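Local atomic coordinates of protein of Unknown Function (DUF1696) with Pleckstrin-homology Domains (Shewanella loihica PV-4, PDB entry 3DCX), a protein that is of unknown function but folds as a bacterial pleckstrin-homology domain, a fold that in relatives often serves to bind lipids or other proteins. Residues E11-L16 / E24-A29; F37-K42 / V106-T111; I45-Q50 / K55-H60; E83-I88 / P94-L99. One frame throughout, in Å; residues are numbered along the deposited sequence.

How the interactions relate
All four contacts belong to one pleckstrin-homology domain, and they divide by chemistry. Interactions 1 and 2 are helix-on-sheet packings of apolar side chains: one lays helix 9-16 on strand 26-32, the other, the most buried of the four, lays helix 105-116 on strand 35-40. Interactions 3 and 4 are antiparallel hairpins, one in each sheet, knit by backbone hydrogen bonds and partly buried, with neighbouring subunits meeting parts of both. Interactions 1, 2 and 3 share the larger, first sheet, Leu28 O accepting from Phe39 N and Ile45 O from Val38 N. The two sheets meet where Leu46 of interaction 3 packs on Leu95 of interaction 4, while Leu99 touches Ile108 of interaction 2.

Interaction 1: residues E11-L16 / E24-A29; sequences ELAQEL and EQLALA
Helix-on-sheet packing, at the N-terminal end of this pleckstrin-homology fold, joins Leu12 and Ala13 of helix 9-16 to Leu26 and Ala29 of strand 26-32. The segments 11-16 and 26-29 run at 110° to each other, with axes 10.0 Å apart at their closest. Leu26 provides the reaching methyl: its CD1 lies 3.8 Å from Leu12 CG, and the two leucine side chains cross at about a right angle. Leu26 CD1 also comes within 3.5 Å of Ala13 N, close to the helix backbone itself, which the short side chain of alanine permits, and stands 3.9 Å from Ala13 CB. Branched leucines suit this place because each can touch several partners at once: Leu12 also meets Met36 and Val38 of strand 35-40, and Leu26 also rests on Val38. Strand 26-32 carries a classic beta bulge, Ala27 and Leu28 both facing Phe39. Beyond it, with Leu12 CG anti to its own N (chi1 -171°), Leu12 CD2 presses tightly on Ala29 CB, 3.4 Å away.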
loop_
_atom_site.group_PDB
_atom_site.type_symbol
_atom_site.label_atom_id
_atom_site.label_comp_id
_atom_site.label_asym_id
_atom_site.label_seq_id
_atom_site.Cartn_x
_atom_site.Cartn_y
_atom_site.Cartn_z
ATOM N N GLU A 11 -26.875 12.270 -19.544
ATOM C CA GLU A 11 -26.711 11.265 -20.577
ATOM C C GLU A 11 -25.574 10.331 -20.229
ATOM O O GLU A 11 -25.720 9.118 -20.390
ATOM C CB GLU A 11 -26.463 11.922 -21.937
ATOM C CG GLU A 11 -27.683 12.700 -22.471
ATOM C CD GLU A 11 -27.361 13.631 -23.652
ATOM O OE1 GLU A 11 -26.202 13.678 -24.107
ATOM O OE2 GLU A 11 -28.283 14.332 -24.135
ATOM N N LEU A 12 -24.464 10.874 -19.715
ATOM C CA LEU A 12 -23.271 10.042 -19.404
ATOM C C LEU A 12 -23.604 9.016 -18.346
ATOM O O LEU A 12 -23.203 7.853 -18.442
ATOM C CB LEU A 12 -22.072 10.900 -18.963
ATOM C CG LEU A 12 -20.712 10.223 -18.812
ATOM C CD1 LEU A 12 -20.359 9.406 -20.066
ATOM C CD2 LEU A 12 -19.608 11.233 -18.472
ATOM N N ALA A 13 -24.373 9.450 -17.359
ATOM C CA ALA A 13 -24.802 8.593 -16.253
ATOM C C ALA A 13 -25.668 7.430 -16.736
ATOM O O ALA A 13 -25.591 6.323 -16.209
ATOM C CB ALA A 13 -25.568 9.431 -15.223
ATOM N N GLN A 14 -26.508 7.688 -17.728
ATOM C CA GLN A 14 -27.341 6.646 -18.335
ATOM C C GLN A 14 -26.466 5.676 -19.115
ATOM O O GLN A 14 -26.670 4.465 -19.064
ATOM C CB GLN A 14 -28.415 7.292 -19.240
ATOM C CG GLN A 14 -29.235 6.314 -20.055
ATOM N N GLU A 15 -25.457 6.190 -19.806
ATOM C CA GLU A 15 -24.611 5.333 -20.643
ATOM C C GLU A 15 -23.573 4.538 -19.848
ATOM O O GLU A 15 -23.224 3.396 -20.228
ATOM C CB GLU A 15 -23.956 6.176 -21.711
ATOM C CG GLU A 15 -24.985 6.773 -22.662
ATOM C CD GLU A 15 -24.393 7.621 -23.732
ATOM O OE1 GLU A 15 -23.233 7.341 -24.139
ATOM O OE2 GLU A 15 -25.103 8.556 -24.198
ATOM N N LEU A 16 -23.087 5.119 -18.742
ATOM C CA LEU A 16 -22.101 4.448 -17.904
ATOM C C LEU A 16 -22.718 3.679 -16.755
ATOM O O LEU A 16 -22.045 2.872 -16.125
ATOM C CB LEU A 16 -21.104 5.456 -17.350
ATOM C CG LEU A 16 -20.215 6.134 -18.368
ATOM C CD1 LEU A 16 -19.253 7.104 -17.676
ATOM C CD2 LEU A 16 -19.482 5.085 -19.235
ATOM N N GLU A 24 -22.554 5.248 -6.754
ATOM C CA GLU A 24 -21.637 6.130 -7.434
ATOM C C GLU A 24 -22.389 7.218 -8.180
ATOM O O GLU A 24 -23.436 6.973 -8.787
ATOM C CB GLU A 24 -20.780 5.342 -8.421
ATOM C CG GLU A 24 -19.610 6.153 -8.981
ATOM C CD GLU A 24 -18.629 5.291 -9.725
ATOM O OE1 GLU A 24 -19.029 4.187 -10.199
ATOM O OE2 GLU A 24 -17.460 5.720 -9.859
ATOM N N GLN A 25 -21.828 8.419 -8.141
ATOM C CA GLN A 25 -22.380 9.570 -8.843
ATOM C C GLN A 25 -21.307 10.266 -9.647
ATOM O O GLN A 25 -20.143 10.314 -9.257
ATOM C CB GLN A 25 -22.985 10.547 -7.853
ATOM C CG GLN A 25 -24.228 10.019 -7.194
ATOM C CD GLN A 25 -24.871 11.063 -6.332
ATOM O OE1 GLN A 25 -24.773 11.001 -5.106
ATOM N NE2 GLN A 25 -25.495 12.067 -6.964
ATOM N N LEU A 26 -21.723 10.832 -10.776
ATOM C CA LEU A 26 -20.824 11.601 -11.622
ATOM C C LEU A 26 -20.710 13.032 -11.124
ATOM O O LEU A 26 -21.703 13.632 -10.724
ATOM C CB LEU A 26 -21.319 11.577 -13.064
ATOM C CG LEU A 26 -21.411 10.189 -13.704
ATOM C CD1 LEU A 26 -21.785 10.407 -15.131
ATOM C CD2 LEU A 26 -20.131 9.396 -13.621
ATOM N N ALA A 27 -19.499 13.570 -11.103
ATOM C CA ALA A 27 -19.297 14.953 -10.639
ATOM C C ALA A 27 -18.982 15.883 -11.805
ATOM O O ALA A 27 -19.420 17.039 -11.850
ATOM C CB ALA A 27 -18.169 15.034 -9.542
ATOM N N LEU A 28 -18.212 15.373 -12.750
ATOM C CA LEU A 28 -17.636 16.207 -13.777
ATOM C C LEU A 28 -17.079 15.333 -14.885
ATOM O O LEU A 28 -16.474 14.292 -14.619
ATOM C CB LEU A 28 -16.517 17.018 -13.144
ATOM C CG LEU A 28 -15.892 18.206 -13.844
ATOM C CD1 LEU A 28 -16.947 19.235 -14.334
ATOM C CD2 LEU A 28 -14.925 18.814 -12.841
ATOM N N ALA A 29 -17.249 15.764 -16.132
ATOM C CA ALA A 29 -16.665 15.042 -17.219
ATOM C C ALA A 29 -16.289 15.903 -18.404
ATOM O O ALA A 29 -17.035 16.781 -18.808
ATOM C CB ALA A 29 -17.583 13.897 -17.662
#

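Interaction 2: residues F37-K42 / V106-T111; sequences FVFTNK and VGIQKT
The phenyl ring of Phe39 is met obliquely by two residues of helix 105-116, Ile108 and Thr111, and the rim of the same ring, at CE2, lies in plane at the edge of the Phe37 ring. Thr111 brings its methyl CG2 to 4.0 Å from Phe39 CD2. At the far end two branches of Ile108 approach, CG1 lying 4.1 Å from Phe39 CZ with CG2 equally near. A long, flat phenylalanine suits the strand because it spans the gap to the helix. Thr111 is two-faced: with CG2 anti to the backbone N and OG1 beside that N (chi1 -53°), the methyl is spent on the ring while Thr111 OG1 donates to Gly107 O at 2.7 Å. That carbonyl also accepts from Thr111 N, from the opposite face of its plane. A C-terminal helix closing one end of the strands marks the pleckstrin-homology fold; Phe39 touches Leu44 of strand 43-50, and Ile108 touches Tyr30 of strand 26-32 and Leu99 of strand 95-99, so the helix lies over both sheets.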
loop_
_atom_site.group_PDB
_atom_site.type_symbol
_atom_site.label_atom_id
_atom_site.label_comp_id
_atom_site.label_asym_id
_atom_site.label_seq_id
_atom_site.Cartn_x
_atom_site.Cartn_y
_atom_site.Cartn_z
ATOM N N PHE A 37 -12.424 12.065 -19.802
ATOM C CA PHE A 37 -11.895 12.079 -18.460
ATOM C C PHE A 37 -13.085 12.324 -17.521
ATOM O O PHE A 37 -13.693 13.404 -17.537
ATOM C CB PHE A 37 -10.880 13.203 -18.382
ATOM C CG PHE A 37 -9.905 13.064 -17.276
ATOM C CD1 PHE A 37 -10.241 13.402 -15.996
ATOM C CD2 PHE A 37 -8.636 12.583 -17.518
ATOM C CE1 PHE A 37 -9.318 13.281 -14.958
ATOM C CE2 PHE A 37 -7.713 12.459 -16.480
ATOM C CZ PHE A 37 -8.066 12.830 -15.202
ATOM N N VAL A 38 -13.451 11.308 -16.740
ATOM C CA VAL A 38 -14.678 11.373 -15.953
ATOM C C VAL A 38 -14.327 11.381 -14.473
ATOM O O VAL A 38 -13.526 10.562 -14.026
ATOM C CB VAL A 38 -15.603 10.212 -16.311
ATOM C CG1 VAL A 38 -16.912 10.255 -15.481
ATOM C CG2 VAL A 38 -15.890 10.257 -17.803
ATOM N N PHE A 39 -14.863 12.355 -13.753
ATOM C CA PHE A 39 -14.741 12.397 -12.293
ATOM C C PHE A 39 -16.022 11.908 -11.691
ATOM O O PHE A 39 -17.070 12.526 -11.875
ATOM C CB PHE A 39 -14.502 13.812 -11.774
ATOM C CG PHE A 39 -13.241 14.425 -12.247
ATOM C CD1 PHE A 39 -13.146 14.942 -13.546
ATOM C CD2 PHE A 39 -12.148 14.526 -11.397
ATOM C CE1 PHE A 39 -11.961 15.524 -13.990
ATOM C CE2 PHE A 39 -10.955 15.108 -11.828
ATOM C CZ PHE A 39 -10.861 15.606 -13.114
ATOM N N THR A 40 -15.954 10.798 -10.968
ATOM C CA THR A 40 -17.079 10.375 -10.158
ATOM C C THR A 40 -16.814 10.760 -8.692
ATOM O O THR A 40 -15.822 11.418 -8.378
ATOM C CB THR A 40 -17.362 8.896 -10.334
ATOM O OG1 THR A 40 -16.608 8.122 -9.372
ATOM C CG2 THR A 40 -17.084 8.469 -11.784
ATOM N N ASN A 41 -17.714 10.399 -7.792
ATOM C CA ASN A 41 -17.409 10.577 -6.370
ATOM C C ASN A 41 -16.477 9.492 -5.766
ATOM O O ASN A 41 -16.128 9.572 -4.598
ATOM C CB ASN A 41 -18.681 10.744 -5.532
ATOM C CG ASN A 41 -19.577 9.559 -5.568
ATOM O OD1 ASN A 41 -19.485 8.691 -6.439
ATOM N ND2 ASN A 41 -20.482 9.513 -4.615
ATOM N N LYS A 42 -16.087 8.500 -6.563
ATOM C CA LYS A 42 -15.270 7.357 -6.121
ATOM C C LYS A 42 -13.966 7.164 -6.904
ATOM O O LYS A 42 -13.028 6.531 -6.420
ATOM C CB LYS A 42 -16.069 6.083 -6.292
ATOM C CG LYS A 42 -17.418 6.064 -5.636
ATOM C CD LYS A 42 -17.327 5.811 -4.177
ATOM C CE LYS A 42 -18.698 5.500 -3.607
ATOM N NZ LYS A 42 -18.791 6.045 -2.249
ATOM N N VAL A 106 -9.632 25.225 -11.557
ATOM C CA VAL A 106 -9.828 25.271 -10.099
ATOM C C VAL A 106 -10.831 24.204 -9.618
ATOM O O VAL A 106 -10.620 23.565 -8.590
ATOM C CB VAL A 106 -10.255 26.687 -9.629
ATOM C CG1 VAL A 106 -10.835 26.638 -8.211
ATOM C CG2 VAL A 106 -9.076 27.657 -9.708
ATOM N N GLY A 107 -11.903 23.982 -10.375
ATOM C CA GLY A 107 -12.919 22.963 -10.008
ATOM C C GLY A 107 -12.396 21.535 -10.072
ATOM O O GLY A 107 -12.662 20.708 -9.201
ATOM N N ILE A 108 -11.629 21.252 -11.114
ATOM C CA ILE A 108 -10.881 20.014 -11.201
ATOM C C ILE A 108 -10.062 19.808 -9.926
ATOM O O ILE A 108 -10.123 18.776 -9.295
ATOM C CB ILE A 108 -9.975 20.005 -12.484
ATOM C CG1 ILE A 108 -10.841 19.641 -13.702
ATOM C CG2 ILE A 108 -8.782 19.051 -12.311
ATOM C CD1 ILE A 108 -10.115 19.810 -15.038
ATOM N N GLN A 109 -9.296 20.808 -9.540
ATOM C CA GLN A 109 -8.419 20.656 -8.384
ATOM C C GLN A 109 -9.232 20.487 -7.098
ATOM O O GLN A 109 -8.825 19.745 -6.183
ATOM C CB GLN A 109 -7.518 21.873 -8.266
ATOM C CG GLN A 109 -6.528 22.024 -9.407
ATOM C CD GLN A 109 -5.756 23.291 -9.283
ATOM O OE1 GLN A 109 -4.841 23.386 -8.471
ATOM N NE2 GLN A 109 -6.142 24.302 -10.058
ATOM N N LYS A 110 -10.355 21.205 -7.017
ATOM C CA LYS A 110 -11.226 21.169 -5.840
ATOM C C LYS A 110 -11.867 19.793 -5.714
ATOM O O LYS A 110 -11.949 19.245 -4.625
ATOM C CB LYS A 110 -12.307 22.252 -5.944
ATOM C CG LYS A 110 -13.114 22.479 -4.667
ATOM C CD LYS A 110 -14.016 23.705 -4.802
ATOM C CE LYS A 110 -14.481 24.272 -3.449
ATOM N NZ LYS A 110 -15.110 23.250 -2.564
ATOM N N THR A 111 -12.302 19.235 -6.845
ATOM C CA THR A 111 -12.864 17.881 -6.889
ATOM C C THR A 111 -11.875 16.825 -6.435
ATOM O O THR A 111 -12.215 15.930 -5.645
ATOM C CB THR A 111 -13.341 17.520 -8.307
ATOM O OG1 THR A 111 -14.213 18.544 -8.772
ATOM C CG2 THR A 111 -14.076 16.176 -8.308
#

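Interaction 3: residues I45-Q50 / K55-H60; sequences ILIDKQ and KKVSYH
A beta hairpin, strands 43-50 and 56-63, brings Leu46, Asp48 and Gln50 opposite His60, Ser58 and Lys56 as antiparallel hydrogen-bonded pairs. His60 N donates almost straight to Leu46 O at 2.9 Å; in the last pair Gln50 N reaches Lys56 O at 2.8 Å, but Lys56 N to Gln50 O is weak, 3.4 Å. Between them sit the non-hydrogen-bonded pairs Ile47-Tyr59 and Lys49-Val57, with side chains on the other face. There Ile47 lies alongside the phenol ring, CG1 over one face, 4.1 Å from the Tyr59 ring centroid in a CH-pi contact. A beta-branched residue suits the place because its second branch is used too: with CG2 anti to the backbone N and CG1 beside it (chi1 -57°), Ile47 CG2 reaches Tyr59 CE1 at 3.7 Å. Val57 CG1 lies in plane at the ring's edge. Replacing Ile47 by an alanine is likely to strip that ring face of its aliphatic cover and give the tyrosine more freedom to tilt. The extended stem of Lys49 runs beside Val57, Lys49 CG lying 3.9 Å from Val57 CG2. On the opposite face a water binds Leu46 O and Ser58 OG. Strand 43-50 pairs with strand 35-40 on its far side, while residues 58-60 continue the sheet through an antiparallel ladder with a strand of the second subunit, where His60 NE2 bonds that chain's His69 ND1.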
loop_
_atom_site.group_PDB
_atom_site.type_symbol
_atom_site.label_atom_id
_atom_site.label_comp_id
_atom_site.label_asym_id
_atom_site.label_seq_id
_atom_site.Cartn_x
_atom_site.Cartn_y
_atom_site.Cartn_z
ATOM N N ILE A 45 -12.538 7.837 -14.212
ATOM C CA ILE A 45 -12.629 6.903 -15.320
ATOM C C ILE A 45 -11.977 7.569 -16.537
ATOM O O ILE A 45 -12.375 8.668 -16.975
ATOM C CB ILE A 45 -14.076 6.459 -15.605
ATOM C CG1 ILE A 45 -14.734 5.941 -14.329
ATOM C CG2 ILE A 45 -14.106 5.316 -16.693
ATOM C CD1 ILE A 45 -16.268 5.718 -14.451
ATOM N N LEU A 46 -10.931 6.935 -17.057
ATOM C CA LEU A 46 -10.254 7.453 -18.218
ATOM C C LEU A 46 -10.632 6.552 -19.382
ATOM O O LEU A 46 -10.309 5.365 -19.392
ATOM C CB LEU A 46 -8.735 7.510 -18.012
ATOM C CG LEU A 46 -8.165 8.023 -16.682
ATOM C CD1 LEU A 46 -6.715 8.389 -16.888
ATOM C CD2 LEU A 46 -8.937 9.198 -16.128
ATOM N N ILE A 47 -11.369 7.121 -20.326
ATOM C CA ILE A 47 -11.849 6.404 -21.511
ATOM C C ILE A 47 -11.024 6.790 -22.733
ATOM O O ILE A 47 -11.151 7.908 -23.247
ATOM C CB ILE A 47 -13.326 6.717 -21.777
ATOM C CG1 ILE A 47 -14.170 6.370 -20.538
ATOM C CG2 ILE A 47 -13.803 5.962 -23.041
ATOM C CD1 ILE A 47 -15.654 6.682 -20.653
ATOM N N ASP A 48 -10.164 5.879 -23.178
ATOM C CA ASP A 48 -9.296 6.147 -24.294
ATOM C C ASP A 48 -9.718 5.237 -25.456
ATOM O O ASP A 48 -9.908 4.030 -25.283
ATOM C CB ASP A 48 -7.824 5.947 -23.885
ATOM C CG ASP A 48 -7.398 6.829 -22.670
ATOM O OD1 ASP A 48 -7.906 7.962 -22.490
ATOM O OD2 ASP A 48 -6.537 6.368 -21.879
ATOM N N LYS A 49 -9.875 5.830 -26.629
ATOM C CA LYS A 49 -10.212 5.079 -27.838
ATOM C C LYS A 49 -9.037 5.152 -28.822
ATOM O O LYS A 49 -8.384 6.194 -28.965
ATOM C CB LYS A 49 -11.501 5.599 -28.467
ATOM C CG LYS A 49 -12.692 5.665 -27.491
ATOM C CD LYS A 49 -13.961 6.054 -28.220
ATOM C CE LYS A 49 -15.206 5.602 -27.497
ATOM N NZ LYS A 49 -16.350 5.705 -28.409
ATOM N N GLN A 50 -8.765 4.036 -29.477
ATOM C CA GLN A 50 -7.699 3.962 -30.457
ATOM C C GLN A 50 -8.195 3.344 -31.756
ATOM O O GLN A 50 -9.210 2.655 -31.772
ATOM C CB GLN A 50 -6.544 3.133 -29.892
ATOM C CG GLN A 50 -5.751 3.854 -28.804
ATOM C CD GLN A 50 -4.736 2.950 -28.162
ATOM O OE1 GLN A 50 -5.089 1.916 -27.568
ATOM N NE2 GLN A 50 -3.456 3.323 -28.271
ATOM N N LYS A 55 -12.596 1.707 -32.116
ATOM C CA LYS A 55 -13.235 0.526 -31.527
ATOM C C LYS A 55 -12.347 -0.173 -30.490
ATOM O O LYS A 55 -12.818 -1.016 -29.756
ATOM C CB LYS A 55 -13.678 -0.467 -32.625
ATOM C CG LYS A 55 -14.989 -0.050 -33.358
ATOM C CD LYS A 55 -16.310 -0.541 -32.652
ATOM C CE LYS A 55 -16.626 -2.020 -32.968
ATOM N NZ LYS A 55 -18.069 -2.432 -32.666
ATOM N N LYS A 56 -11.068 0.175 -30.449
ATOM C CA LYS A 56 -10.166 -0.289 -29.399
ATOM C C LYS A 56 -10.351 0.680 -28.220
ATOM O O LYS A 56 -9.866 1.801 -28.251
ATOM C CB LYS A 56 -8.719 -0.320 -29.934
ATOM C CG LYS A 56 -7.624 -0.831 -28.975
ATOM C CD LYS A 56 -8.005 -2.127 -28.260
ATOM C CE LYS A 56 -6.788 -2.972 -27.907
ATOM N NZ LYS A 56 -6.605 -4.094 -28.877
ATOM N N VAL A 57 -11.100 0.258 -27.207
ATOM C CA VAL A 57 -11.501 1.162 -26.114
ATOM C C VAL A 57 -11.020 0.628 -24.781
ATOM O O VAL A 57 -11.161 -0.546 -24.522
ATOM C CB VAL A 57 -13.033 1.339 -26.046
ATOM C CG1 VAL A 57 -13.420 2.328 -24.941
ATOM C CG2 VAL A 57 -13.589 1.820 -27.388
ATOM N N SER A 58 -10.418 1.484 -23.962
ATOM C CA SER A 58 -10.145 1.131 -22.589
ATOM C C SER A 58 -10.861 2.032 -21.597
ATOM O O SER A 58 -11.008 3.227 -21.798
ATOM C CB SER A 58 -8.653 1.108 -22.295
ATOM O OG SER A 58 -8.056 2.301 -22.701
ATOM N N TYR A 59 -11.315 1.429 -20.517
ATOM C CA TYR A 59 -11.836 2.169 -19.376
ATOM C C TYR A 59 -10.892 1.888 -18.209
ATOM O O TYR A 59 -10.864 0.770 -17.686
ATOM C CB TYR A 59 -13.251 1.697 -19.007
ATOM C CG TYR A 59 -14.399 2.101 -19.918
ATOM C CD1 TYR A 59 -14.235 2.366 -21.275
ATOM C CD2 TYR A 59 -15.676 2.189 -19.404
ATOM C CE1 TYR A 59 -15.331 2.723 -22.076
ATOM C CE2 TYR A 59 -16.748 2.541 -20.168
ATOM C CZ TYR A 59 -16.594 2.787 -21.500
ATOM O OH TYR A 59 -17.731 3.129 -22.212
ATOM N N HIS A 60 -10.104 2.893 -17.850
ATOM C CA HIS A 60 -9.178 2.811 -16.745
ATOM C C HIS A 60 -9.799 3.534 -15.550
ATOM O O HIS A 60 -10.006 4.755 -15.581
ATOM C CB HIS A 60 -7.845 3.432 -17.157
ATOM C CG HIS A 60 -6.757 3.246 -16.153
ATOM N ND1 HIS A 60 -5.591 3.973 -16.188
ATOM C CD2 HIS A 60 -6.688 2.479 -15.042
ATOM C CE1 HIS A 60 -4.830 3.627 -15.162
ATOM N NE2 HIS A 60 -5.476 2.723 -14.449
HETATM O O HOH W 1 -8.073 4.435 -20.593
HETATM O O HOH W 2 -10.413 0.631 -33.788
HETATM O O HOH W 3 -7.449 2.132 -26.206
#

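Interaction 4: residues E83-I88 / P94-L99; sequences ELKLWI and PLVKEL
Strands 83-88 and 95-99 run antiparallel at 157°, with Leu84-Lys97 and Leu86-Leu95 as the hydrogen-bonded pairs. Leu84 and Lys97 hold each other by two bonds, each backbone N 2.8 Å from the other's O; Leu86 N donates to Leu95 O at 2.9 Å, and Leu95 N returns a bond to Leu86 O. The face of Leu84, Leu86 and Leu95 is mostly apolar, with Lys97 at its margin: Leu84 CB meets Leu99 CD2 at 4.0 Å, and Ile88 and Leu95 touch through their terminal methyls. On the face of Lys85 and Val96, side chains mix. Glu83 lies obliquely across Val96, whose CG1 is anti to its own N (chi1 -176°), and Val96 CG1 sits 3.4 Å from Glu83 CD. At the turn end Pro94 sets its CB over one face of Trp87, 3.8 Å from the centroid of the five-membered ring, only 11° off the normal. Proline suits this spot because its ring lies alongside the indole and presents a side rich in C-H bonds to it. A serine in place of Trp87 would probably leave the Pro94 ring without its aromatic partner and His69 of the same chain without its stack. The indole thus serves the hairpin by CH-pi contact and the interface by meeting the ring of His60 of the third subunit, while apolar packing ties Leu84 to Ile112 of helix 105-116 and Leu86 to Leu44 of strand 43-50.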
loop_
_atom_site.group_PDB
_atom_site.type_symbol
_atom_site.label_atom_id
_atom_site.label_comp_id
_atom_site.label_asym_id
_atom_site.label_seq_id
_atom_site.Cartn_x
_atom_site.Cartn_y
_atom_site.Cartn_z
ATOM N N GLU A 83 -0.676 22.126 -16.166
ATOM C CA GLU A 83 -0.447 20.683 -16.220
ATOM C C GLU A 83 -0.826 20.038 -14.901
ATOM O O GLU A 83 -0.465 20.550 -13.845
ATOM C CB GLU A 83 1.024 20.429 -16.491
ATOM C CG GLU A 83 1.304 19.162 -17.231
ATOM C CD GLU A 83 2.774 19.029 -17.551
ATOM O OE1 GLU A 83 3.560 18.744 -16.618
ATOM O OE2 GLU A 83 3.128 19.210 -18.729
ATOM N N LEU A 84 -1.562 18.933 -14.971
ATOM C CA LEU A 84 -1.885 18.123 -13.792
ATOM C C LEU A 84 -1.059 16.837 -13.851
ATOM O O LEU A 84 -1.068 16.142 -14.864
ATOM C CB LEU A 84 -3.382 17.784 -13.752
ATOM C CG LEU A 84 -3.967 16.840 -12.681
ATOM C CD1 LEU A 84 -3.962 17.520 -11.314
ATOM C CD2 LEU A 84 -5.383 16.407 -13.047
ATOM N N LYS A 85 -0.314 16.566 -12.779
ATOM C CA LYS A 85 0.393 15.313 -12.596
ATOM C C LYS A 85 -0.306 14.536 -11.468
ATOM O O LYS A 85 -0.563 15.082 -10.377
ATOM C CB LYS A 85 1.844 15.563 -12.211
ATOM C CG LYS A 85 2.631 16.442 -13.188
ATOM C CD LYS A 85 4.116 16.442 -12.810
ATOM C CE LYS A 85 4.983 16.862 -13.985
ATOM N NZ LYS A 85 6.347 17.233 -13.523
ATOM N N LEU A 86 -0.652 13.283 -11.746
ATOM C CA LEU A 86 -1.285 12.402 -10.732
ATOM C C LEU A 86 -0.381 11.216 -10.541
ATOM O O LEU A 86 -0.067 10.527 -11.507
ATOM C CB LEU A 86 -2.652 11.902 -11.165
ATOM C CG LEU A 86 -3.799 12.894 -11.424
ATOM C CD1 LEU A 86 -4.996 12.119 -11.971
ATOM C CD2 LEU A 86 -4.218 13.682 -10.190
ATOM N N TRP A 87 0.072 10.992 -9.310
ATOM C CA TRP A 87 0.861 9.796 -9.034
ATOM C C TRP A 87 -0.065 8.726 -8.552
ATOM O O TRP A 87 -0.832 8.931 -7.627
ATOM C CB TRP A 87 1.931 10.067 -8.018
ATOM C CG TRP A 87 3.105 10.723 -8.571
ATOM C CD1 TRP A 87 4.271 10.113 -9.018
ATOM C CD2 TRP A 87 3.294 12.120 -8.748
ATOM N NE1 TRP A 87 5.156 11.062 -9.440
ATOM C CE2 TRP A 87 4.594 12.302 -9.276
ATOM C CE3 TRP A 87 2.504 13.243 -8.491
ATOM C CZ2 TRP A 87 5.101 13.548 -9.581
ATOM C CZ3 TRP A 87 3.014 14.481 -8.773
ATOM C CH2 TRP A 87 4.312 14.629 -9.315
ATOM N N ILE A 88 -0.010 7.588 -9.216
ATOM C CA ILE A 88 -0.837 6.451 -8.880
ATOM C C ILE A 88 0.028 5.409 -8.178
ATOM O O ILE A 88 1.117 5.048 -8.653
ATOM C CB ILE A 88 -1.493 5.881 -10.108
ATOM C CG1 ILE A 88 -2.381 6.942 -10.785
ATOM C CG2 ILE A 88 -2.320 4.614 -9.748
ATOM C CD1 ILE A 88 -2.723 6.572 -12.249
ATOM N N PRO A 94 4.141 9.640 -13.214
ATOM C CA PRO A 94 2.802 10.170 -13.044
ATOM C C PRO A 94 2.028 10.173 -14.343
ATOM O O PRO A 94 2.629 10.239 -15.410
ATOM C CB PRO A 94 3.064 11.604 -12.600
ATOM C CG PRO A 94 4.319 11.952 -13.247
ATOM C CD PRO A 94 5.142 10.721 -13.165
ATOM N N LEU A 95 0.704 10.084 -14.245
ATOM C CA LEU A 95 -0.187 10.370 -15.352
ATOM C C LEU A 95 -0.209 11.895 -15.490
ATOM O O LEU A 95 -0.526 12.594 -14.537
ATOM C CB LEU A 95 -1.565 9.781 -15.048
ATOM C CG LEU A 95 -2.751 10.053 -15.967
ATOM C CD1 LEU A 95 -2.480 9.601 -17.378
ATOM C CD2 LEU A 95 -3.975 9.332 -15.403
ATOM N N VAL A 96 0.203 12.408 -16.650
ATOM C CA VAL A 96 0.302 13.841 -16.880
ATOM C C VAL A 96 -0.799 14.288 -17.874
ATOM O O VAL A 96 -0.953 13.732 -18.966
ATOM C CB VAL A 96 1.698 14.219 -17.375
ATOM C CG1 VAL A 96 1.827 15.730 -17.531
ATOM C CG2 VAL A 96 2.741 13.709 -16.420
ATOM N N LYS A 97 -1.603 15.254 -17.456
ATOM C CA LYS A 97 -2.735 15.699 -18.271
ATOM C C LYS A 97 -2.731 17.220 -18.407
ATOM O O LYS A 97 -2.499 17.942 -17.432
ATOM C CB LYS A 97 -4.047 15.171 -17.686
ATOM C CG LYS A 97 -4.221 13.645 -17.800
ATOM C CD LYS A 97 -4.493 13.156 -19.236
ATOM C CE LYS A 97 -5.962 12.751 -19.425
ATOM N NZ LYS A 97 -6.334 12.182 -20.769
ATOM N N GLU A 98 -2.912 17.700 -19.640
ATOM C CA GLU A 98 -3.045 19.135 -19.884
ATOM C C GLU A 98 -4.408 19.572 -19.444
ATOM O O GLU A 98 -5.409 18.946 -19.810
ATOM C CB GLU A 98 -2.894 19.487 -21.369
ATOM C CG GLU A 98 -1.506 19.927 -21.773
ATOM C CD GLU A 98 -1.416 20.177 -23.275
ATOM O OE1 GLU A 98 -2.281 20.922 -23.823
ATOM O OE2 GLU A 98 -0.489 19.606 -23.902
ATOM N N LEU A 99 -4.444 20.634 -18.642
ATOM C CA LEU A 99 -5.692 21.226 -18.231
ATOM C C LEU A 99 -6.099 22.202 -19.329
ATOM O O LEU A 99 -5.888 23.408 -19.215
ATOM C CB LEU A 99 -5.548 21.899 -16.859
ATOM C CG LEU A 99 -5.238 20.932 -15.697
ATOM C CD1 LEU A 99 -5.070 21.631 -14.354
ATOM C CD2 LEU A 99 -6.279 19.797 -15.596
#